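Local coordinates for protein endo-n-acetyl-beta-d-glucosaminidase (PDB 4AC1) that hydrolyses the chitobiose core of N-linked glycans as a family 18 endo-beta-N-acetylglucosaminidase, and is responsible for deglycosylating the cellulases of Hypocrea jecorina, at residues 198-203 / 243-248; 233-238 / 276-281. All coordinates share one frame; numbering follows the deposited sequence.

Interaction 1 (198-203 / 243-248)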
loop_
_atom_site.group_PDB
_atom_site.type_symbol
_atom_site.label_atom_id
_atom_site.label_comp_id
_atom_site.label_asym_id
_atom_site.label_seq_id
_atom_site.Cartn_x
_atom_site.Cartn_y
_atom_site.Cartn_z
ATOM N N ALA A 198 -11.296 9.071 12.808
ATOM C CA ALA A 198 -12.250 9.126 13.935
ATOM C C ALA A 198 -13.486 9.991 13.631
ATOM O O ALA A 198 -14.511 9.862 14.300
ATOM C CB ALA A 198 -11.566 9.585 15.225
ATOM N N ASP A 199 -13.373 10.880 12.646
ATOM C CA ASP A 199 -14.536 11.549 12.044
ATOM C C ASP A 199 -14.271 11.765 10.556
ATOM O O ASP A 199 -13.181 11.449 10.056
ATOM C CB ASP A 199 -14.913 12.858 12.777
ATOM C CG ASP A 199 -13.817 13.913 12.737
ATOM O OD1 ASP A 199 -13.124 14.078 11.707
ATOM O OD2 ASP A 199 -13.682 14.630 13.757
ATOM N N THR A 200 -15.255 12.297 9.847
ATOM C CA THR A 200 -15.153 12.449 8.402
ATOM C C THR A 200 -14.332 13.643 7.928
ATOM O O THR A 200 -14.109 13.794 6.728
ATOM C CB THR A 200 -16.542 12.628 7.784
ATOM O OG1 THR A 200 -17.163 13.790 8.347
ATOM C CG2 THR A 200 -17.407 11.416 8.034
ATOM N N SER A 201 -13.898 14.509 8.848
ATOM C CA SER A 201 -13.382 15.818 8.439
ATOM C C SER A 201 -12.159 15.739 7.524
ATOM O O SER A 201 -12.099 16.439 6.496
ATOM C CB SER A 201 -13.135 16.738 9.641
ATOM O OG SER A 201 -12.142 16.206 10.498
ATOM N N ASP A 202 -11.199 14.884 7.873
ATOM C CA ASP A 202 -9.987 14.770 7.056
ATOM C C ASP A 202 -10.251 14.196 5.661
ATOM O O ASP A 202 -9.810 14.770 4.651
ATOM C CB ASP A 202 -8.913 13.971 7.796
ATOM C CG ASP A 202 -8.405 14.691 9.052
ATOM O OD1 ASP A 202 -8.753 15.881 9.258
ATOM O OD2 ASP A 202 -7.661 14.091 9.854
ATOM N N TYR A 203 -10.988 13.089 5.605
ATOM C CA TYR A 203 -11.356 12.481 4.333
ATOM C C TYR A 203 -12.103 13.499 3.457
ATOM O O TYR A 203 -11.799 13.648 2.267
ATOM C CB TYR A 203 -12.182 11.206 4.571
ATOM C CG TYR A 203 -12.303 10.287 3.373
ATOM C CD1 TYR A 203 -13.174 10.575 2.325
ATOM C CD2 TYR A 203 -11.544 9.117 3.299
ATOM C CE1 TYR A 203 -13.278 9.727 1.229
ATOM C CE2 TYR A 203 -11.649 8.257 2.206
ATOM C CZ TYR A 203 -12.524 8.573 1.186
ATOM O OH TYR A 203 -12.660 7.772 0.078
ATOM N N VAL A 243 -19.886 6.974 3.237
ATOM C CA VAL A 243 -20.683 6.279 2.229
ATOM C C VAL A 243 -22.007 7.022 1.964
ATOM O O VAL A 243 -22.470 7.104 0.828
ATOM C CB VAL A 243 -20.874 4.786 2.626
ATOM C CG1 VAL A 243 -21.994 4.107 1.826
ATOM C CG2 VAL A 243 -19.552 4.035 2.451
ATOM N N SER A 244 -22.594 7.589 3.024
ATOM C CA SER A 244 -23.827 8.382 2.861
ATOM C C SER A 244 -23.598 9.632 1.994
ATOM O O SER A 244 -24.517 10.099 1.302
ATOM C CB SER A 244 -24.439 8.740 4.217
ATOM O OG SER A 244 -23.818 9.869 4.797
ATOM N N GLU A 245 -22.370 10.153 2.026
ATOM C CA GLU A 245 -21.974 11.313 1.228
ATOM C C GLU A 245 -21.621 10.938 -0.205
ATOM O O GLU A 245 -22.045 11.613 -1.147
ATOM C CB GLU A 245 -20.737 11.989 1.828
ATOM C CG GLU A 245 -20.876 12.567 3.216
ATOM C CD GLU A 245 -19.635 13.353 3.594
ATOM O OE1 GLU A 245 -18.672 12.732 4.073
ATOM O OE2 GLU A 245 -19.603 14.577 3.353
ATOM N N TYR A 246 -20.820 9.882 -0.361
ATOM C CA TYR A 246 -20.148 9.599 -1.632
ATOM C C TYR A 246 -20.645 8.357 -2.358
ATOM O O TYR A 246 -20.303 8.167 -3.526
ATOM C CB TYR A 246 -18.623 9.517 -1.431
ATOM C CG TYR A 246 -18.041 10.750 -0.760
ATOM C CD1 TYR A 246 -18.174 12.003 -1.347
ATOM C CD2 TYR A 246 -17.383 10.663 0.472
ATOM C CE1 TYR A 246 -17.661 13.146 -0.740
ATOM C CE2 TYR A 246 -16.853 11.814 1.095
ATOM C CZ TYR A 246 -17.015 13.051 0.478
ATOM O OH TYR A 246 -16.512 14.195 1.075
ATOM N N GLY A 247 -21.417 7.514 -1.673
ATOM C CA GLY A 247 -21.887 6.254 -2.252
ATOM C C GLY A 247 -20.861 5.139 -2.192
ATOM O O GLY A 247 -21.138 4.053 -1.683
ATOM N N GLN A 248 -19.674 5.416 -2.721
ATOM C CA GLN A 248 -18.559 4.470 -2.674
ATOM C C GLN A 248 -17.306 5.213 -2.230
ATOM O O GLN A 248 -17.038 6.311 -2.721
ATOM C CB GLN A 248 -18.296 3.855 -4.053
ATOM C CG GLN A 248 -19.479 3.120 -4.689
ATOM C CD GLN A 248 -19.111 2.437 -5.996
ATOM O OE1 GLN A 248 -18.844 3.098 -7.002
ATOM N NE2 GLN A 248 -19.073 1.112 -5.984
#

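Interaction 2 (233-238 / 276-281). Unlike the reference sequence in segment 276-281: Val277 (reference Glu). With NAG (2-acetamido-2-deoxy-beta-D-glucopyranose), chain B.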
loop_
_atom_site.group_PDB
_atom_site.type_symbol
_atom_site.label_atom_id
_atom_site.label_comp_id
_atom_site.label_asym_id
_atom_site.label_seq_id
_atom_site.Cartn_x
_atom_site.Cartn_y
_atom_site.Cartn_z
ATOM N N SER A 233 -14.709 0.102 15.604
ATOM C CA SER A 233 -16.032 0.689 15.796
ATOM C C SER A 233 -16.046 2.172 15.404
ATOM O O SER A 233 -17.033 2.662 14.856
ATOM C CB SER A 233 -16.496 0.515 17.244
ATOM O OG SER A 233 -15.620 1.187 18.129
ATOM N N SER A 234 -14.955 2.884 15.700
ATOM C CA SER A 234 -14.809 4.293 15.335
ATOM C C SER A 234 -14.681 4.422 13.821
ATOM O O SER A 234 -15.316 5.273 13.200
ATOM C CB SER A 234 -13.582 4.890 16.031
ATOM O OG SER A 234 -13.372 6.247 15.678
ATOM N N LEU A 235 -13.836 3.568 13.242
ATOM C CA LEU A 235 -13.668 3.489 11.795
ATOM C C LEU A 235 -15.025 3.275 11.123
ATOM O O LEU A 235 -15.358 3.961 10.149
ATOM C CB LEU A 235 -12.682 2.368 11.433
ATOM C CG LEU A 235 -12.475 2.120 9.936
ATOM C CD1 LEU A 235 -11.797 3.314 9.279
ATOM C CD2 LEU A 235 -11.675 0.846 9.702
ATOM N N ASN A 236 -15.805 2.334 11.658
ATOM C CA ASN A 236 -17.109 2.022 11.102
ATOM C C ASN A 236 -18.044 3.235 11.088
ATOM O O ASN A 236 -18.672 3.532 10.069
ATOM C CB ASN A 236 -17.755 0.870 11.864
ATOM C CG ASN A 236 -19.130 0.557 11.351
ATOM O OD1 ASN A 236 -19.306 0.242 10.172
ATOM N ND2 ASN A 236 -20.130 0.661 12.238
ATOM N N ASN A 237 -18.119 3.944 12.212
ATOM C CA ASN A 237 -19.002 5.095 12.312
ATOM C C ASN A 237 -18.673 6.131 11.230
ATOM O O ASN A 237 -19.544 6.669 10.563
ATOM C CB ASN A 237 -18.913 5.668 13.734
ATOM C CG ASN A 237 -19.917 6.769 13.984
ATOM O OD1 ASN A 237 -19.642 7.945 13.731
ATOM N ND2 ASN A 237 -21.084 6.397 14.502
ATOM N N THR A 238 -17.384 6.379 11.048
ATOM C CA THR A 238 -16.940 7.321 10.039
ATOM C C THR A 238 -17.242 6.836 8.622
ATOM O O THR A 238 -17.714 7.609 7.795
ATOM C CB THR A 238 -15.436 7.602 10.196
ATOM O OG1 THR A 238 -15.225 8.209 11.479
ATOM C CG2 THR A 238 -14.924 8.544 9.123
ATOM N N THR A 276 -14.312 -6.296 6.640
ATOM C CA THR A 276 -15.263 -6.774 5.636
ATOM C C THR A 276 -16.712 -6.499 6.075
ATOM O O THR A 276 -17.539 -6.056 5.258
ATOM C CB THR A 276 -15.053 -8.260 5.307
ATOM O OG1 THR A 276 -13.772 -8.435 4.679
ATOM C CG2 THR A 276 -16.134 -8.765 4.351
ATOM N N VAL A 277 -17.021 -6.723 7.357
ATOM C CA VAL A 277 -18.373 -6.406 7.843
ATOM C C VAL A 277 -18.666 -4.904 7.747
ATOM O O VAL A 277 -19.799 -4.499 7.476
ATOM C CB VAL A 277 -18.653 -6.895 9.279
ATOM C CG1 VAL A 277 -20.130 -6.700 9.618
ATOM C CG2 VAL A 277 -18.325 -8.354 9.448
ATOM N N ILE A 278 -17.652 -4.075 7.958
ATOM C CA ILE A 278 -17.809 -2.629 7.812
ATOM C C ILE A 278 -18.059 -2.214 6.352
ATOM O O ILE A 278 -18.969 -1.418 6.064
ATOM C CB ILE A 278 -16.572 -1.884 8.379
ATOM C CG1 ILE A 278 -16.487 -2.083 9.895
ATOM C CG2 ILE A 278 -16.586 -0.403 7.971
ATOM C CD1 ILE A 278 -15.191 -1.565 10.524
ATOM N N LEU A 279 -17.262 -2.745 5.428
ATOM C CA LEU A 279 -17.274 -2.282 4.048
ATOM C C LEU A 279 -18.346 -2.943 3.207
ATOM O O LEU A 279 -18.866 -2.346 2.256
ATOM C CB LEU A 279 -15.930 -2.592 3.412
ATOM C CG LEU A 279 -14.741 -1.786 3.912
ATOM C CD1 LEU A 279 -13.457 -2.310 3.248
ATOM C CD2 LEU A 279 -14.942 -0.294 3.643
ATOM N N ARG A 280 -18.632 -4.197 3.536
ATOM C CA ARG A 280 -19.595 -5.001 2.796
ATOM C C ARG A 280 -20.564 -5.700 3.754
ATOM O O ARG A 280 -20.565 -6.929 3.856
ATOM C CB ARG A 280 -18.865 -6.012 1.903
ATOM C CG ARG A 280 -18.077 -5.370 0.762
ATOM C CD ARG A 280 -17.364 -6.382 -0.125
ATOM N NE ARG A 280 -16.427 -5.697 -1.014
ATOM C CZ ARG A 280 -16.695 -5.328 -2.263
ATOM N NH1 ARG A 280 -17.879 -5.603 -2.818
ATOM N NH2 ARG A 280 -15.770 -4.694 -2.969
ATOM N N PRO A 281 -21.401 -4.906 4.452
ATOM C CA PRO A 281 -22.264 -5.471 5.501
ATOM C C PRO A 281 -23.370 -6.386 4.967
ATOM O O PRO A 281 -23.983 -7.107 5.748
ATOM C CB PRO A 281 -22.851 -4.237 6.197
ATOM C CG PRO A 281 -22.702 -3.117 5.228
ATOM C CD PRO A 281 -21.562 -3.447 4.309
HETATM C C1 NAG B . -21.523 0.427 11.950
HETATM C C2 NAG B . -21.904 -0.909 12.591
HETATM C C3 NAG B . -23.419 -1.124 12.662
HETATM C C4 NAG B . -24.190 0.128 13.069
HETATM C C5 NAG B . -23.686 1.383 12.353
HETATM C C6 NAG B . -24.318 2.655 12.915
HETATM C C7 NAG B . -20.244 -2.673 12.371
HETATM C C8 NAG B . -19.688 -3.769 11.516
HETATM N N2 NAG B . -21.274 -2.001 11.868
HETATM O O3 NAG B . -23.711 -2.127 13.611
HETATM O O4 NAG B . -25.556 -0.082 12.778
HETATM O O5 NAG B . -22.284 1.487 12.501
HETATM O O6 NAG B . -24.012 2.823 14.288
HETATM O O7 NAG B . -19.752 -2.436 13.472
HETATM O O HOH W 1 -20.740 -0.478 7.991
#

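Interaction 1 (198-203 / 243-248)
Tyr246 brings one ring atom, CE2, against the CD1-CE1 bond of Tyr203, 4.1 Å from both atoms. The rings slant against each other without stacking, and the two side chains run past one another in opposite directions. A chi1 of -164°, with CG opposite the amide nitrogen, carries the Tyr203 ring nearer the other segment than its CB. The ring of Tyr246 is backed on one face by Glu245 CB, which lies over its centre. Beside this pair the contact is thinner, with Glu245 OE1 4.3 Å from Thr200 CB and no hydrogen bond between the segments.

Both tyrosine hydroxyls are held from outside, Tyr203 OH by Val216 O and Tyr246 OH by Asp204 OD1. Glu245 OE1 lies close to the same Asp204 oxygen, a crowding of like charge that the phenol probably eases. Further back, Asp199 OD1 accepts from Ser201 N at 3.0 Å, a capping bond at the entry to the helix of Tyr203. At the other helix's end, Gly247 N hydrogen-bonds to Val243 O (2.7 Å), and Gly247 itself leaves the helix with positive phi.

The contact joins helices 201-208 and 232-246, neighbours on the outside of the (beta/alpha)8 barrel. Leu242 packs on Thr200 and Tyr203, while Val216 begins strand 216-221, which links the two helices in sequence.

Interaction 2 (233-238 / 276-281)
Ile278 packs against the base of Asn236, and here the two helices come close, their CA atoms 5.7 Å apart at Asn236 and Ile278. CG1 and CD1 of Ile278 each lie 3.8 Å from Asn236 CB, while the CG2 branch reaches Asn236 OD1 at 3.6 Å, an apolar methyl against an amide oxygen. Deeper in, Ile278 CD1 also meets Leu235 CD2 at 4.3 Å, so the isoleucine touches two consecutive side chains of the facing helix. The extended first torsion of Asn236 (chi1 178°) directs the amide toward the sugar, with CB and OD1 both still against Ile278. Replacing Ile278 with an alanine would probably open a gap beside Asn236 CB and Leu235 CD2 and leave the glycosylated side chain less firmly held.

Helices 232-246 and 270-279 are successive outer helices of the (beta/alpha)8 barrel, with strand 251-255 between them in sequence. Just after the second helix, Arg280 forms a salt bridge with Asp1, tying the two chain ends together.

Toward the outside, direct packing gives way to water and carbohydrate. One water donates to both Asn236 OD1 (2.7 Å) and Ile278 O, linking the amide oxygen to the backbone carbonyl of the other helix. Asn236 ND2 is bonded covalently to C1 of an N-acetylglucosamine, whose acetamido methyl C8 reaches over to helix 270-279, 3.5 Å from Val277 CG1 and 4.0 Å from Ile278 CG1. Val277, a glutamate in the reference sequence, gives that methyl an apolar rest on the exposed side of the helix.

How the interactions relate
Helix 232-246 serves both contacts: its earlier turns meet 276-281 in interaction 2, its last turn meets 198-203 in interaction 1. Their centres are 12 Å apart, and the two contacts touch directly, with Thr238 OG1 lying 3.5 Å from Asp199 N and Thr238 O 3.8 Å from Thr200 CG2. Thr238 OG1 also forms a hydrogen bond with Met197 O. The sugar on Asn236 is a surface glycan, not a bound substrate; the side chain of Thr200 lies about 12 Å from a bound NAG. Interaction 1 adjoins the N-terminal end of strand 216-221, whereas family 18 active sites lie at the opposite, C-terminal strand ends. Asn209, a zinc ligand with Asp163, is about 10 Å from Tyr246, side chain to side chain.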